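Local coordinates for protein Asp/Glu-specific dipeptidyl-peptidase (PDB 5JXF) that removes dipeptides from the N terminus of oligopeptides as a serine peptidase of the S46 family, with strict specificity for Asp or Glu at the P1 position, at residues I42-S47 and V142-V147; R190-G195 and I199-E204. All blocks are in the same frame, centred on the assembly; numbering follows the deposited sequence.

Contact 1 (I42-S47 and V142-V147)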
ATOM      1  N   ILE A  42      32.239  -3.643  17.337  1.00 48.41           N
ATOM      2  CA  ILE A  42      33.241  -2.691  17.780  1.00 47.91           C
ATOM      3  C   ILE A  42      34.381  -2.710  16.789  1.00 44.41           C
ATOM      4  O   ILE A  42      34.983  -3.754  16.565  1.00 53.01           O
ATOM      5  CB  ILE A  42      33.742  -3.031  19.193  1.00 50.72           C
ATOM      6  CG1 ILE A  42      32.552  -3.091  20.142  1.00 48.49           C
ATOM      7  CG2 ILE A  42      34.752  -1.995  19.652  1.00 51.06           C
ATOM      8  CD1 ILE A  42      32.895  -3.550  21.524  1.00 47.54           C
ATOM      9  N   PRO A  43      34.681  -1.552  16.186  1.00 44.19           N
ATOM     10  CA  PRO A  43      35.526  -1.513  14.995  1.00 43.29           C
ATOM     11  C   PRO A  43      36.966  -1.957  15.251  1.00 49.25           C
ATOM     12  O   PRO A  43      37.674  -2.291  14.304  1.00 47.54           O
ATOM     13  CB  PRO A  43      35.483  -0.036  14.584  1.00 42.26           C
ATOM     14  CG  PRO A  43      34.305   0.530  15.283  1.00 46.88           C
ATOM     15  CD  PRO A  43      34.211  -0.213  16.566  1.00 43.36           C
ATOM     16  N   SER A  44      37.394  -1.967  16.506  1.00 46.18           N
ATOM     17  CA  SER A  44      38.745  -2.418  16.829  1.00 48.17           C
ATOM     18  C   SER A  44      38.806  -3.942  16.980  1.00 58.31           C
ATOM     19  O   SER A  44      39.871  -4.507  17.217  1.00 58.53           O
ATOM     20  CB  SER A  44      39.243  -1.736  18.114  1.00 50.38           C
ATOM     21  OG  SER A  44      38.337  -1.956  19.184  1.00 56.33           O
ATOM     22  N   LEU A  45      37.671  -4.618  16.833  1.00 50.99           N
ATOM     23  CA  LEU A  45      37.654  -6.065  17.039  1.00 56.20           C
ATOM     24  C   LEU A  45      37.277  -6.841  15.796  1.00 54.26           C
ATOM     25  O   LEU A  45      36.759  -7.942  15.894  1.00 54.24           O
ATOM     26  CB  LEU A  45      36.684  -6.435  18.158  1.00 58.41           C
ATOM     27  CG  LEU A  45      37.054  -5.900  19.539  1.00 57.10           C
ATOM     28  CD1 LEU A  45      36.139  -6.547  20.568  1.00 55.65           C
ATOM     29  CD2 LEU A  45      38.535  -6.167  19.857  1.00 63.60           C
ATOM     30  N   LEU A  46      37.544  -6.275  14.631  1.00 54.18           N
ATOM     31  CA  LEU A  46      37.027  -6.857  13.404  1.00 51.36           C
ATOM     32  C   LEU A  46      37.849  -8.055  12.941  1.00 62.36           C
ATOM     33  O   LEU A  46      37.358  -8.900  12.200  1.00 66.45           O
ATOM     34  CB  LEU A  46      36.975  -5.794  12.310  1.00 44.71           C
ATOM     35  CG  LEU A  46      36.011  -4.652  12.623  1.00 51.29           C
ATOM     36  CD1 LEU A  46      36.123  -3.565  11.593  1.00 52.78           C
ATOM     37  CD2 LEU A  46      34.572  -5.166  12.685  1.00 52.94           C
ATOM     38  N   SER A  47      39.102  -8.125  13.373  1.00 65.57           N
ATOM     39  CA  SER A  47      39.983  -9.204  12.940  1.00 64.59           C
ATOM     40  C   SER A  47      39.432 -10.549  13.415  1.00 63.96           C
ATOM     41  O   SER A  47      38.835 -10.640  14.493  1.00 67.66           O
ATOM     42  CB  SER A  47      41.398  -8.985  13.470  1.00 65.95           C
ATOM     43  OG  SER A  47      41.363  -8.833  14.875  1.00 73.21           O
ATOM     44  N   VAL A 142      39.358   9.079  18.667  1.00 38.78           N
ATOM     45  CA  VAL A 142      40.822   8.933  18.585  1.00 33.60           C
ATOM     46  C   VAL A 142      41.204   7.483  18.818  1.00 36.69           C
ATOM     47  O   VAL A 142      41.963   6.903  18.056  1.00 47.28           O
ATOM     48  CB  VAL A 142      41.543   9.850  19.621  1.00 37.98           C
ATOM     49  CG1 VAL A 142      43.088   9.678  19.554  1.00 38.96           C
ATOM     50  CG2 VAL A 142      41.162  11.324  19.345  1.00 33.66           C
ATOM     51  N   SER A 143      40.639   6.875  19.854  1.00 39.48           N
ATOM     52  CA  SER A 143      41.032   5.524  20.231  1.00 38.75           C
ATOM     53  C   SER A 143      39.968   4.862  21.092  1.00 46.44           C
ATOM     54  O   SER A 143      39.183   5.540  21.742  1.00 41.93           O
ATOM     55  CB  SER A 143      42.372   5.545  20.986  1.00 38.64           C
ATOM     56  OG  SER A 143      42.203   6.049  22.300  1.00 44.96           O
ATOM     57  N   ILE A 144      39.972   3.533  21.088  1.00 55.33           N
ATOM     58  CA  ILE A 144      38.986   2.705  21.774  1.00 53.29           C
ATOM     59  C   ILE A 144      39.700   1.803  22.785  1.00 63.44           C
ATOM     60  O   ILE A 144      40.464   0.916  22.405  1.00 68.19           O
ATOM     61  CB  ILE A 144      38.197   1.861  20.765  1.00 52.02           C
ATOM     62  CG1 ILE A 144      37.426   2.777  19.806  1.00 54.30           C
ATOM     63  CG2 ILE A 144      37.227   0.916  21.460  1.00 50.87           C
ATOM     64  CD1 ILE A 144      36.793   2.053  18.637  1.00 53.07           C
ATOM     65  N   ASN A 145      39.451   2.033  24.071  1.00 62.47           N
ATOM     66  CA  ASN A 145      40.272   1.425  25.118  1.00 61.97           C
ATOM     67  C   ASN A 145      39.485   0.686  26.196  1.00 58.93           C
ATOM     68  O   ASN A 145      38.717   1.279  26.950  1.00 64.54           O
ATOM     69  CB  ASN A 145      41.135   2.508  25.754  1.00 60.37           C
ATOM     70  CG  ASN A 145      41.847   3.353  24.718  1.00 62.67           C
ATOM     71  OD1 ASN A 145      41.295   4.321  24.193  1.00 67.98           O
ATOM     72  ND2 ASN A 145      43.069   2.974  24.399  1.00 61.57           N
ATOM     73  N   ASP A 146      39.680  -0.621  26.266  1.00 51.88           N
ATOM     74  CA  ASP A 146      39.013  -1.415  27.283  1.00 62.23           C
ATOM     75  C   ASP A 146      39.513  -1.046  28.679  1.00 71.17           C
ATOM     76  O   ASP A 146      40.721  -1.013  28.931  1.00 72.13           O
ATOM     77  CB  ASP A 146      39.227  -2.903  27.029  1.00 71.62           C
ATOM     78  CG  ASP A 146      38.334  -3.780  27.893  1.00 81.08           C
ATOM     79  OD1 ASP A 146      37.995  -3.373  29.028  1.00 78.93           O
ATOM     80  OD2 ASP A 146      37.973  -4.884  27.434  1.00 86.33           O
ATOM     81  N   VAL A 147      38.574  -0.779  29.585  1.00 71.44           N
ATOM     82  CA  VAL A 147      38.911  -0.400  30.955  1.00 67.59           C
ATOM     83  C   VAL A 147      38.031  -1.131  31.962  1.00 67.41           C
ATOM     84  O   VAL A 147      37.765  -0.616  33.048  1.00 68.57           O
ATOM     85  CB  VAL A 147      38.768   1.121  31.177  1.00 66.54           C
ATOM     86  CG1 VAL A 147      39.844   1.885  30.407  1.00 62.02           C
ATOM     87  CG2 VAL A 147      37.390   1.580  30.769  1.00 65.33           C
TER
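Pro43 and Ile144 meet without any aromatic or other planar side chain taking part; the one ring here is the puckered pyrrolidine, and Ile144 CD1 approaches it obliquely over its CG-CD side, 4.0 Å from Pro43 CD. The two side chains cross at about a right angle; Leu585 also touches the proline. The setting is the first of the two beta-barrels of a chymotrypsin-like peptidase. Ile144 belongs to strand 138-146, which carries a classic beta bulge that sets Val142 and Ser143 opposite the single residue Val202 of strand 197-214, and the other partner is a type I turn just ahead of helix 49-57. That turn is closed by the hydrogen bond from Leu45 N to Ile42 O, 2.8 Å long, and it presents Ile42, Pro43 and Ser44 together to the strand.

Ile144 is the one residue of 142-147 that touches the turn, splitting its two branches between the turn residues. With CG1 beside its own backbone N (chi1 -62°) and the chain then extended, CD1 is carried up to the proline, while CG2, on the other branch, drops towards Ile42 and Ser44. The segments are joined by apolar van der Waals contacts, with no hydrogen bond between them, and the backbones stay well apart, 7.1 Å between Ser44 CA and Ile144 CA at their nearest. Behind the contact, Tyr67 OH is hydrogen-bonded to Ile144 N and its side chain also touches Ser44, while Ile199 and Phe201 of strand 197-214 pack on Ile144 as well. The methyl CG2 of Ile144 ends up facing both a carbon and an oxygen: Ile42 CG2 lies 4.2 Å from it, and Ser44 OG comes in at 3.8 Å.

Contact 2 (R190-G195 and I199-E204)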
ATOM      1  N   ARG A 190      32.008   4.175  28.386  1.00 50.49           N
ATOM      2  CA  ARG A 190      30.711   3.641  28.006  1.00 53.04           C
ATOM      3  C   ARG A 190      30.521   2.235  28.491  1.00 55.09           C
ATOM      4  O   ARG A 190      31.478   1.467  28.597  1.00 52.46           O
ATOM      5  CB  ARG A 190      30.541   3.664  26.483  1.00 58.69           C
ATOM      6  CG  ARG A 190      30.536   5.030  25.893  1.00 51.30           C
ATOM      7  CD  ARG A 190      29.199   5.739  26.099  1.00 51.69           C
ATOM      8  NE  ARG A 190      29.224   7.009  25.377  1.00 68.44           N
ATOM      9  CZ  ARG A 190      28.157   7.740  25.077  1.00 75.21           C
ATOM     10  NH1 ARG A 190      26.945   7.350  25.456  1.00 73.03           N
ATOM     11  NH2 ARG A 190      28.309   8.871  24.399  1.00 75.69           N
ATOM     12  N   THR A 191      29.271   1.877  28.747  1.00 59.21           N
ATOM     13  CA  THR A 191      28.972   0.563  29.283  1.00 59.78           C
ATOM     14  C   THR A 191      28.557  -0.392  28.172  1.00 56.04           C
ATOM     15  O   THR A 191      27.747  -0.047  27.318  1.00 59.32           O
ATOM     16  CB  THR A 191      27.867   0.647  30.326  1.00 63.69           C
ATOM     17  OG1 THR A 191      28.084   1.799  31.145  1.00 62.85           O
ATOM     18  CG2 THR A 191      27.852  -0.596  31.177  1.00 55.55           C
ATOM     19  N   PHE A 192      29.125  -1.593  28.180  1.00 54.99           N
ATOM     20  CA  PHE A 192      28.805  -2.610  27.180  1.00 56.82           C
ATOM     21  C   PHE A 192      28.273  -3.900  27.815  1.00 60.84           C
ATOM     22  O   PHE A 192      28.591  -4.220  28.968  1.00 60.81           O
ATOM     23  CB  PHE A 192      30.039  -2.944  26.333  1.00 55.60           C
ATOM     24  CG  PHE A 192      30.476  -1.844  25.398  1.00 56.13           C
ATOM     25  CD1 PHE A 192      31.081  -0.691  25.881  1.00 53.90           C
ATOM     26  CD2 PHE A 192      30.317  -1.986  24.019  1.00 49.08           C
ATOM     27  CE1 PHE A 192      31.488   0.311  25.010  1.00 47.07           C
ATOM     28  CE2 PHE A 192      30.737  -0.991  23.135  1.00 45.86           C
ATOM     29  CZ  PHE A 192      31.317   0.158  23.623  1.00 48.53           C
ATOM     30  N   PHE A 193      27.483  -4.644  27.045  1.00 54.21           N
ATOM     31  CA  PHE A 193      26.963  -5.944  27.467  1.00 57.27           C
ATOM     32  C   PHE A 193      26.277  -5.847  28.823  1.00 67.40           C
ATOM     33  O   PHE A 193      26.466  -6.712  29.683  1.00 78.58           O
ATOM     34  CB  PHE A 193      28.084  -6.990  27.534  1.00 64.49           C
ATOM     35  CG  PHE A 193      28.563  -7.480  26.190  1.00 65.36           C
ATOM     36  CD1 PHE A 193      27.766  -8.303  25.411  1.00 67.41           C
ATOM     37  CD2 PHE A 193      29.834  -7.164  25.734  1.00 66.17           C
ATOM     38  CE1 PHE A 193      28.216  -8.775  24.180  1.00 64.91           C
ATOM     39  CE2 PHE A 193      30.289  -7.632  24.504  1.00 65.11           C
ATOM     40  CZ  PHE A 193      29.475  -8.435  23.725  1.00 64.29           C
ATOM     41  N   GLU A 194      25.524  -4.767  29.021  1.00 65.00           N
ATOM     42  CA  GLU A 194      24.671  -4.598  30.204  1.00 67.50           C
ATOM     43  C   GLU A 194      25.484  -4.438  31.486  1.00 70.42           C
ATOM     44  O   GLU A 194      24.938  -4.523  32.581  1.00 79.11           O
ATOM     45  CB  GLU A 194      23.707  -5.783  30.345  1.00 75.02           C
ATOM     46  CG  GLU A 194      22.736  -5.944  29.175  1.00 81.77           C
ATOM     47  CD  GLU A 194      21.580  -4.954  29.215  1.00 90.08           C
ATOM     48  OE1 GLU A 194      21.474  -4.194  30.204  1.00 93.24           O
ATOM     49  OE2 GLU A 194      20.789  -4.930  28.245  1.00 90.17           O
ATOM     50  N   GLY A 195      26.787  -4.216  31.344  1.00 70.08           N
ATOM     51  CA  GLY A 195      27.648  -3.967  32.490  1.00 69.68           C
ATOM     52  C   GLY A 195      28.790  -4.950  32.649  1.00 68.78           C
ATOM     53  O   GLY A 195      29.599  -4.830  33.578  1.00 70.73           O
ATOM     54  N   ILE A 199      34.345   0.324  28.281  1.00 57.02           N
ATOM     55  CA  ILE A 199      35.304   0.814  27.302  1.00 58.97           C
ATOM     56  C   ILE A 199      35.370   2.326  27.317  1.00 59.83           C
ATOM     57  O   ILE A 199      34.326   2.990  27.298  1.00 54.03           O
ATOM     58  CB  ILE A 199      34.944   0.369  25.881  1.00 63.14           C
ATOM     59  CG1 ILE A 199      35.025  -1.151  25.752  1.00 66.71           C
ATOM     60  CG2 ILE A 199      35.851   1.057  24.860  1.00 57.32           C
ATOM     61  CD1 ILE A 199      34.428  -1.670  24.451  1.00 65.81           C
ATOM     62  N   LEU A 200      36.594   2.857  27.341  1.00 51.99           N
ATOM     63  CA  LEU A 200      36.829   4.296  27.283  1.00 51.55           C
ATOM     64  C   LEU A 200      37.218   4.756  25.896  1.00 52.35           C
ATOM     65  O   LEU A 200      38.091   4.180  25.250  1.00 50.00           O
ATOM     66  CB  LEU A 200      37.925   4.715  28.280  1.00 57.66           C
ATOM     67  CG  LEU A 200      38.349   6.196  28.280  1.00 54.30           C
ATOM     68  CD1 LEU A 200      38.827   6.609  29.669  1.00 59.29           C
ATOM     69  CD2 LEU A 200      39.428   6.513  27.248  1.00 51.43           C
ATOM     70  N   PHE A 201      36.594   5.851  25.482  1.00 48.48           N
ATOM     71  CA  PHE A 201      36.835   6.469  24.196  1.00 44.86           C
ATOM     72  C   PHE A 201      37.524   7.806  24.394  1.00 50.78           C
ATOM     73  O   PHE A 201      36.982   8.710  25.034  1.00 48.24           O
ATOM     74  CB  PHE A 201      35.513   6.664  23.428  1.00 39.98           C
ATOM     75  CG  PHE A 201      34.869   5.379  22.992  1.00 42.68           C
ATOM     76  CD1 PHE A 201      34.245   4.550  23.915  1.00 51.87           C
ATOM     77  CD2 PHE A 201      34.862   5.014  21.654  1.00 46.28           C
ATOM     78  CE1 PHE A 201      33.637   3.365  23.515  1.00 52.90           C
ATOM     79  CE2 PHE A 201      34.265   3.832  21.246  1.00 51.33           C
ATOM     80  CZ  PHE A 201      33.648   3.006  22.176  1.00 48.92           C
ATOM     81  N   VAL A 202      38.733   7.910  23.860  1.00 49.76           N
ATOM     82  CA  VAL A 202      39.394   9.190  23.732  1.00 47.28           C
ATOM     83  C   VAL A 202      38.818   9.859  22.495  1.00 44.80           C
ATOM     84  O   VAL A 202      38.712   9.235  21.439  1.00 41.12           O
ATOM     85  CB  VAL A 202      40.919   9.059  23.575  1.00 37.77           C
ATOM     86  CG1 VAL A 202      41.520  10.433  23.358  1.00 37.30           C
ATOM     87  CG2 VAL A 202      41.539   8.375  24.795  1.00 42.35           C
ATOM     88  N   THR A 203      38.457  11.127  22.623  1.00 37.39           N
ATOM     89  CA  THR A 203      37.739  11.801  21.565  1.00 35.62           C
ATOM     90  C   THR A 203      38.165  13.235  21.427  1.00 34.31           C
ATOM     91  O   THR A 203      38.763  13.831  22.357  1.00 41.11           O
ATOM     92  CB  THR A 203      36.208  11.797  21.813  1.00 44.41           C
ATOM     93  OG1 THR A 203      35.906  12.700  22.886  1.00 48.85           O
ATOM     94  CG2 THR A 203      35.703  10.392  22.162  1.00 42.13           C
ATOM     95  N   GLU A 204      37.871  13.780  20.256  1.00 33.35           N
ATOM     96  CA  GLU A 204      38.010  15.201  19.978  1.00 48.19           C
ATOM     97  C   GLU A 204      36.630  15.775  19.656  1.00 41.92           C
ATOM     98  O   GLU A 204      35.992  15.373  18.684  1.00 36.86           O
ATOM     99  CB  GLU A 204      38.977  15.454  18.816  1.00 37.85           C
ATOM    100  CG  GLU A 204      40.365  14.865  19.015  1.00 48.06           C
ATOM    101  CD  GLU A 204      41.360  15.348  17.956  1.00 63.79           C
ATOM    102  OE1 GLU A 204      40.910  15.846  16.887  1.00 71.79           O
ATOM    103  OE2 GLU A 204      42.590  15.227  18.200  1.00 58.17           O
TER
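Ile199 and Phe192 form the heart of this contact, with the isoleucine chain laid over one face of the phenylalanine ring. Ile199 CD1 sits over the middle of the ring, 3.6 Å from the centroid of the Phe192 ring and 13° off its normal, a CH-pi contact. The rim of the same ring leans on the root of the chain, since Phe192 CE1 is 3.6 Å from Ile199 CB. The two side chains cross at about a right angle, and with Ile199 CG1 beside its own backbone N (chi1 -64°) the terminal methyl is delivered over the ring.

Arg190, the third large contributor, is held mostly through its backbone. It forms an antiparallel hydrogen-bonded pair with Ile199: Arg190 N gives a nearly straight bond of 2.8 Å to Ile199 O, with an angle of 173° at the hydrogen, and Ile199 N returns one of 3.1 Å to Arg190 O. This pair belongs to the beta hairpin of strands 186-192 and 197-214, part of the curled antiparallel sheet of the first barrel. After Phe192 the chain turns through Phe193, Glu194 and Gly195, all with positive phi, and Gly195 N is hydrogen-bonded to Phe192 O. The arginine chain bends at chi2 and turns its guanidinium from Ile199; the side chain also touches Thr584.

Phe201 reaches the group at its margin. It meets Phe192 edge to edge, not stacked, with 4.0 Å from Phe201 CZ to Phe192 CZ. With an alanine at Phe192, the Ile199 methyl would probably lose the ring face it rests on and Phe201 its neighbour at the edge. Obliquely to the Phe201 ring, Arg190 CG approaches Phe201 CD1 at 4.2 Å.

Overall arrangement
From the N terminus, the turn at 42-47 comes first, and contact 1 brings it against strand 138-146 after 94 intervening residues that include strands 80-81, 85-89 and 95-98 and helix 100-109. The chain then passes through helices 148-151 and 162-178 before contact 2 closes a tight hairpin with three residues between its segments. The two are in series, neither enclosing nor crossing the other. They meet in space, centres about 10 Å apart, because strands 138-146 and 197-214 are sheet neighbours: Asn145 O probably accepts a hydrogen bond from Leu200 N. Together they tie the turn before helix 49-57, through strands 138-146 and 197-214, to strand 186-192.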